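Local coordinates for stage III sporulation protein AH (Bacillus subtilis, PDB 3TUF) that forms with SpoIIQ a mother cell-forespore channel that lets sigma-E-directed expression in the mother cell trigger sigma-G activation in the forespore, at residues 153-167 and 183-196. Numbering follows the deposited sequence.
Sequences AEGDKINITVKSDKH and IKTMKDVAVTFEPS
I158 and I160 meet A190 and T192 through backbone bonds, from A190 N to I158 O (2.8 Å, N-H...O 176°) and from T192 N to I160 O, pairing strands 157-163 and 188-194 in parallel. Helices 169-177 and 181-184 join the strands in a beta-alpha-beta crossover, consistent with the ring-building motif fold, as in type III secretion and flagellar proteins. On the face of I158, I160, V162, V189, V191 and F193, I158 CG1 lies 3.5 Å from I183 CG2, the two side chains crossing at about a right angle. Helix 169-177 covers V162, V189, V191 and F193, and V162 also packs on helix 114-143. At the far end H167 CB sits over one face of the F193 ring, a CH-pi contact 3.8 Å from the centroid, while S164 CB meets the ring edge. H167 CG is turned between its backbone N and carbonyl carbon (chi1 62°), which carries the imidazole away and leaves CB to do the touching.

Before strand 188-194, K187 extends along the turn, its CB 3.2 Å from D156 O and its CD against I158 CD1. Were K187 shortened to an alanine, I158 CD1 and the G155 carbonyl would probably lose the covering methylenes, and a gap would open beside the turn. On the opposite face, T161 CG2 packs on E194 CG, and one water joins K157 NZ to D188 OD2. D188 and T192 also hydrogen-bond to S79 and T77 of the SpoIIQ chain, and residues 190-192 pair antiparallel with a SpoIIQ strand, carrying the sheet across the interface. Over the same face, a second water accepts from N159 ND2 at 3.0 Å and is hydrogen-bonded to T192 OG1 at 2.6 Å.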
loop_
_atom_site.group_PDB
_atom_site.type_symbol
_atom_site.label_atom_id
_atom_site.label_comp_id
_atom_site.label_asym_id
_atom_site.label_seq_id
_atom_site.Cartn_x
_atom_site.Cartn_y
_atom_site.Cartn_z
ATOM N N ALA B 153 2.596 -3.099 10.302
ATOM C CA ALA B 153 3.092 -2.068 11.189
ATOM C C ALA B 153 1.939 -1.497 11.965
ATOM O O ALA B 153 2.014 -0.394 12.522
ATOM C CB ALA B 153 3.764 -0.976 10.375
ATOM N N GLU B 154 0.853 -2.245 12.012
ATOM C CA GLU B 154 -0.383 -1.648 12.491
ATOM C C GLU B 154 -0.537 -1.453 14.005
ATOM O O GLU B 154 -1.132 -0.453 14.430
ATOM C CB GLU B 154 -1.585 -2.374 11.948
ATOM C CG GLU B 154 -2.798 -1.542 12.056
ATOM C CD GLU B 154 -3.970 -2.202 11.368
ATOM O OE1 GLU B 154 -3.877 -3.439 11.033
ATOM O OE2 GLU B 154 -4.976 -1.471 11.167
ATOM N N GLY B 155 -0.047 -2.370 14.812
ATOM C CA GLY B 155 -0.392 -2.294 16.223
ATOM C C GLY B 155 0.701 -1.795 17.155
ATOM O O GLY B 155 1.379 -0.814 16.876
ATOM N N ASP B 156 0.839 -2.493 18.281
ATOM C CA ASP B 156 1.859 -2.215 19.268
ATOM C C ASP B 156 3.202 -2.789 18.845
ATOM O O ASP B 156 4.238 -2.346 19.315
ATOM C CB ASP B 156 1.463 -2.847 20.596
ATOM C CG ASP B 156 0.492 -1.983 21.409
ATOM O OD1 ASP B 156 0.307 -0.786 21.054
ATOM O OD2 ASP B 156 -0.064 -2.510 22.417
ATOM N N LYS B 157 3.184 -3.792 17.986
ATOM C CA LYS B 157 4.384 -4.426 17.583
ATOM C C LYS B 157 4.373 -4.228 16.097
ATOM O O LYS B 157 3.292 -3.995 15.517
ATOM C CB LYS B 157 4.250 -5.892 17.878
ATOM C CG LYS B 157 5.572 -6.564 18.109
ATOM C CD LYS B 157 5.611 -7.974 17.556
ATOM C CE LYS B 157 4.930 -8.940 18.489
ATOM N NZ LYS B 157 5.430 -10.328 18.220
ATOM N N ILE B 158 5.562 -4.284 15.488
ATOM C CA ILE B 158 5.713 -4.340 14.042
ATOM C C ILE B 158 6.194 -5.748 13.650
ATOM O O ILE B 158 7.270 -6.195 14.077
ATOM C CB ILE B 158 6.818 -3.379 13.572
ATOM C CG1 ILE B 158 6.698 -1.966 14.184
ATOM C CG2 ILE B 158 6.888 -3.354 12.097
ATOM C CD1 ILE B 158 5.290 -1.296 14.153
ATOM N N ASN B 159 5.449 -6.442 12.814
ATOM C CA ASN B 159 5.832 -7.789 12.417
ATOM C C ASN B 159 6.344 -7.791 11.052
ATOM O O ASN B 159 5.720 -7.178 10.158
ATOM C CB ASN B 159 4.643 -8.735 12.468
ATOM C CG ASN B 159 4.364 -9.128 13.841
ATOM O OD1 ASN B 159 3.451 -8.566 14.504
ATOM N ND2 ASN B 159 5.210 -10.041 14.365
ATOM N N ILE B 160 7.460 -8.476 10.863
ATOM C CA ILE B 160 8.123 -8.406 9.593
ATOM C C ILE B 160 8.523 -9.790 9.327
ATOM O O ILE B 160 9.182 -10.440 10.164
ATOM C CB ILE B 160 9.418 -7.640 9.702
ATOM C CG1 ILE B 160 9.129 -6.197 10.149
ATOM C CG2 ILE B 160 10.310 -7.760 8.355
ATOM C CD1 ILE B 160 10.429 -5.405 10.363
ATOM N N THR B 161 8.134 -10.267 8.154
ATOM C CA THR B 161 8.464 -11.635 7.814
ATOM C C THR B 161 9.196 -11.576 6.516
ATOM O O THR B 161 8.794 -10.848 5.568
ATOM C CB THR B 161 7.216 -12.556 7.740
ATOM O OG1 THR B 161 6.346 -12.240 8.838
ATOM C CG2 THR B 161 7.631 -14.060 7.792
ATOM N N VAL B 162 10.289 -12.321 6.488
ATOM C CA VAL B 162 11.218 -12.251 5.396
ATOM C C VAL B 162 11.411 -13.693 4.900
ATOM O O VAL B 162 11.513 -14.637 5.700
ATOM C CB VAL B 162 12.481 -11.510 5.907
ATOM C CG1 VAL B 162 13.754 -12.050 5.316
ATOM C CG2 VAL B 162 12.315 -10.014 5.656
ATOM N N LYS B 163 11.354 -13.883 3.583
ATOM C CA LYS B 163 11.708 -15.168 2.978
ATOM C C LYS B 163 13.204 -15.343 3.099
ATOM O O LYS B 163 13.935 -14.447 2.689
ATOM C CB LYS B 163 11.327 -15.172 1.502
ATOM C CG LYS B 163 9.961 -15.821 1.196
ATOM C CD LYS B 163 10.008 -17.352 1.254
ATOM C CE LYS B 163 8.808 -17.997 0.537
ATOM N NZ LYS B 163 9.051 -18.050 -0.931
ATOM N N SER B 164 13.664 -16.458 3.667
ATOM C CA SER B 164 15.110 -16.728 3.824
ATOM C C SER B 164 15.408 -18.084 4.477
ATOM O O SER B 164 14.708 -18.508 5.416
ATOM C CB SER B 164 15.818 -15.606 4.624
ATOM O OG SER B 164 17.232 -15.738 4.597
ATOM N N ASP B 165 16.464 -18.743 3.993
ATOM C CA ASP B 165 16.891 -20.034 4.530
ATOM C C ASP B 165 17.844 -19.879 5.682
ATOM O O ASP B 165 17.689 -20.518 6.720
ATOM C CB ASP B 165 17.508 -20.876 3.432
ATOM C CG ASP B 165 16.461 -21.407 2.489
ATOM O OD1 ASP B 165 15.471 -22.024 2.975
ATOM O OD2 ASP B 165 16.612 -21.178 1.268
ATOM N N LYS B 166 18.826 -19.008 5.496
ATOM C CA LYS B 166 19.705 -18.607 6.570
ATOM C C LYS B 166 19.107 -17.404 7.324
ATOM O O LYS B 166 18.563 -16.486 6.735
ATOM C CB LYS B 166 21.093 -18.336 5.990
ATOM C CG LYS B 166 21.688 -19.601 5.340
ATOM C CD LYS B 166 22.203 -19.339 3.927
ATOM C CE LYS B 166 23.490 -18.517 3.927
ATOM N NZ LYS B 166 24.614 -19.304 4.498
ATOM N N HIS B 167 19.154 -17.466 8.645
ATOM C CA HIS B 167 18.822 -16.332 9.502
ATOM C C HIS B 167 19.952 -16.163 10.520
ATOM O O HIS B 167 20.631 -17.136 10.863
ATOM C CB HIS B 167 17.479 -16.554 10.209
ATOM C CG HIS B 167 17.444 -17.753 11.124
ATOM N ND1 HIS B 167 17.683 -19.043 10.689
ATOM C CD2 HIS B 167 17.169 -17.853 12.448
ATOM C CE1 HIS B 167 17.585 -19.877 11.709
ATOM N NE2 HIS B 167 17.274 -19.181 12.788
ATOM N N ILE B 183 9.573 4.516 15.764
ATOM C CA ILE B 183 8.848 3.268 15.783
ATOM C C ILE B 183 9.549 2.422 16.834
ATOM O O ILE B 183 8.914 2.016 17.832
ATOM C CB ILE B 183 8.867 2.536 14.397
ATOM C CG1 ILE B 183 8.084 3.290 13.277
ATOM C CG2 ILE B 183 8.338 1.136 14.531
ATOM C CD1 ILE B 183 6.717 3.843 13.673
ATOM N N LYS B 184 10.855 2.196 16.626
ATOM C CA LYS B 184 11.666 1.387 17.506
ATOM C C LYS B 184 11.658 1.936 18.923
ATOM O O LYS B 184 11.704 1.179 19.872
ATOM C CB LYS B 184 13.091 1.238 16.972
ATOM C CG LYS B 184 13.207 0.169 15.882
ATOM C CD LYS B 184 14.623 0.206 15.162
ATOM C CE LYS B 184 14.965 1.506 14.456
ATOM N NZ LYS B 184 16.311 1.417 13.781
ATOM N N THR B 185 11.552 3.242 19.069
ATOM C CA THR B 185 11.408 3.849 20.372
ATOM C C THR B 185 10.100 3.575 21.049
ATOM O O THR B 185 10.040 3.612 22.251
ATOM C CB THR B 185 11.532 5.342 20.237
ATOM O OG1 THR B 185 12.866 5.575 19.853
ATOM C CG2 THR B 185 11.279 6.063 21.560
ATOM N N MET B 186 9.040 3.319 20.312
ATOM C CA MET B 186 7.709 3.310 20.932
ATOM C C MET B 186 7.092 1.940 20.867
ATOM O O MET B 186 6.091 1.702 21.476
ATOM C CB MET B 186 6.767 4.273 20.178
ATOM C CG MET B 186 7.226 5.697 20.167
ATOM S SD MET B 186 7.208 6.269 21.864
ATOM C CE MET B 186 8.198 7.798 21.789
ATOM N N LYS B 187 7.654 1.045 20.072
ATOM C CA LYS B 187 6.954 -0.165 19.723
ATOM C C LYS B 187 7.991 -1.265 19.714
ATOM O O LYS B 187 9.187 -0.986 19.631
ATOM C CB LYS B 187 6.267 -0.023 18.329
ATOM C CG LYS B 187 4.981 0.853 18.320
ATOM C CD LYS B 187 4.516 1.228 16.894
ATOM C CE LYS B 187 3.209 2.016 16.920
ATOM N NZ LYS B 187 2.822 2.426 15.517
ATOM N N ASP B 188 7.540 -2.511 19.798
ATOM C CA ASP B 188 8.448 -3.651 19.688
ATOM C C ASP B 188 8.487 -3.908 18.189
ATOM O O ASP B 188 7.648 -3.373 17.447
ATOM C CB ASP B 188 7.996 -4.877 20.562
ATOM C CG ASP B 188 9.026 -6.066 20.533
ATOM O OD1 ASP B 188 10.238 -5.878 20.181
ATOM O OD2 ASP B 188 8.622 -7.223 20.842
ATOM N N VAL B 189 9.472 -4.681 17.757
ATOM C CA VAL B 189 9.677 -4.982 16.377
ATOM C C VAL B 189 10.091 -6.445 16.336
ATOM O O VAL B 189 11.019 -6.850 17.011
ATOM C CB VAL B 189 10.858 -4.128 15.833
ATOM C CG1 VAL B 189 11.284 -4.616 14.470
ATOM C CG2 VAL B 189 10.534 -2.622 15.763
ATOM N N ALA B 190 9.423 -7.260 15.532
ATOM C CA ALA B 190 9.818 -8.649 15.461
ATOM C C ALA B 190 10.108 -9.018 14.019
ATOM O O ALA B 190 9.485 -8.463 13.097
ATOM C CB ALA B 190 8.704 -9.523 16.062
ATOM N N VAL B 191 11.064 -9.904 13.794
ATOM C CA VAL B 191 11.456 -10.225 12.442
ATOM C C VAL B 191 11.572 -11.696 12.377
ATOM O O VAL B 191 12.409 -12.276 13.096
ATOM C CB VAL B 191 12.840 -9.707 12.166
ATOM C CG1 VAL B 191 13.307 -10.065 10.734
ATOM C CG2 VAL B 191 12.820 -8.233 12.377
ATOM N N THR B 192 10.761 -12.319 11.519
ATOM C CA THR B 192 10.774 -13.772 11.368
ATOM C C THR B 192 11.318 -14.128 10.012
ATOM O O THR B 192 10.955 -13.494 9.037
ATOM C CB THR B 192 9.345 -14.263 11.409
ATOM O OG1 THR B 192 8.711 -13.696 12.566
ATOM C CG2 THR B 192 9.277 -15.788 11.444
ATOM N N PHE B 193 12.168 -15.152 9.954
ATOM C CA PHE B 193 12.746 -15.651 8.694
ATOM C C PHE B 193 12.131 -16.995 8.321
ATOM O O PHE B 193 12.380 -17.999 8.984
ATOM C CB PHE B 193 14.261 -15.826 8.820
ATOM C CG PHE B 193 15.000 -14.547 9.144
ATOM C CD1 PHE B 193 14.831 -13.905 10.380
ATOM C CD2 PHE B 193 15.845 -13.986 8.235
ATOM C CE1 PHE B 193 15.493 -12.690 10.680
ATOM C CE2 PHE B 193 16.503 -12.795 8.532
ATOM C CZ PHE B 193 16.329 -12.154 9.761
ATOM N N GLU B 194 11.337 -17.001 7.250
ATOM C CA GLU B 194 10.658 -18.199 6.709
ATOM C C GLU B 194 11.500 -18.951 5.673
ATOM O O GLU B 194 12.039 -18.317 4.755
ATOM C CB GLU B 194 9.390 -17.771 5.986
ATOM C CG GLU B 194 8.344 -17.175 6.868
ATOM C CD GLU B 194 7.474 -18.228 7.493
ATOM O OE1 GLU B 194 7.952 -19.380 7.633
ATOM O OE2 GLU B 194 6.311 -17.907 7.827
ATOM N N PRO B 195 11.561 -20.300 5.772
ATOM C CA PRO B 195 12.171 -21.164 4.729
ATOM C C PRO B 195 11.683 -20.803 3.305
ATOM O O PRO B 195 10.457 -20.799 3.051
ATOM C CB PRO B 195 11.665 -22.565 5.100
ATOM C CG PRO B 195 10.443 -22.328 6.066
ATOM C CD PRO B 195 10.875 -21.093 6.817
ATOM N N SER B 196 12.610 -20.498 2.387
ATOM C CA SER B 196 12.231 -20.025 1.020
ATOM C C SER B 196 11.988 -21.153 -0.011
ATOM O O SER B 196 11.362 -22.184 0.322
ATOM C CB SER B 196 13.219 -18.951 0.474
ATOM O OG SER B 196 14.438 -19.547 0.003
HETATM O O HOH W 1 7.187 -10.011 20.451
HETATM O O HOH W 2 7.622 -11.360 13.055
#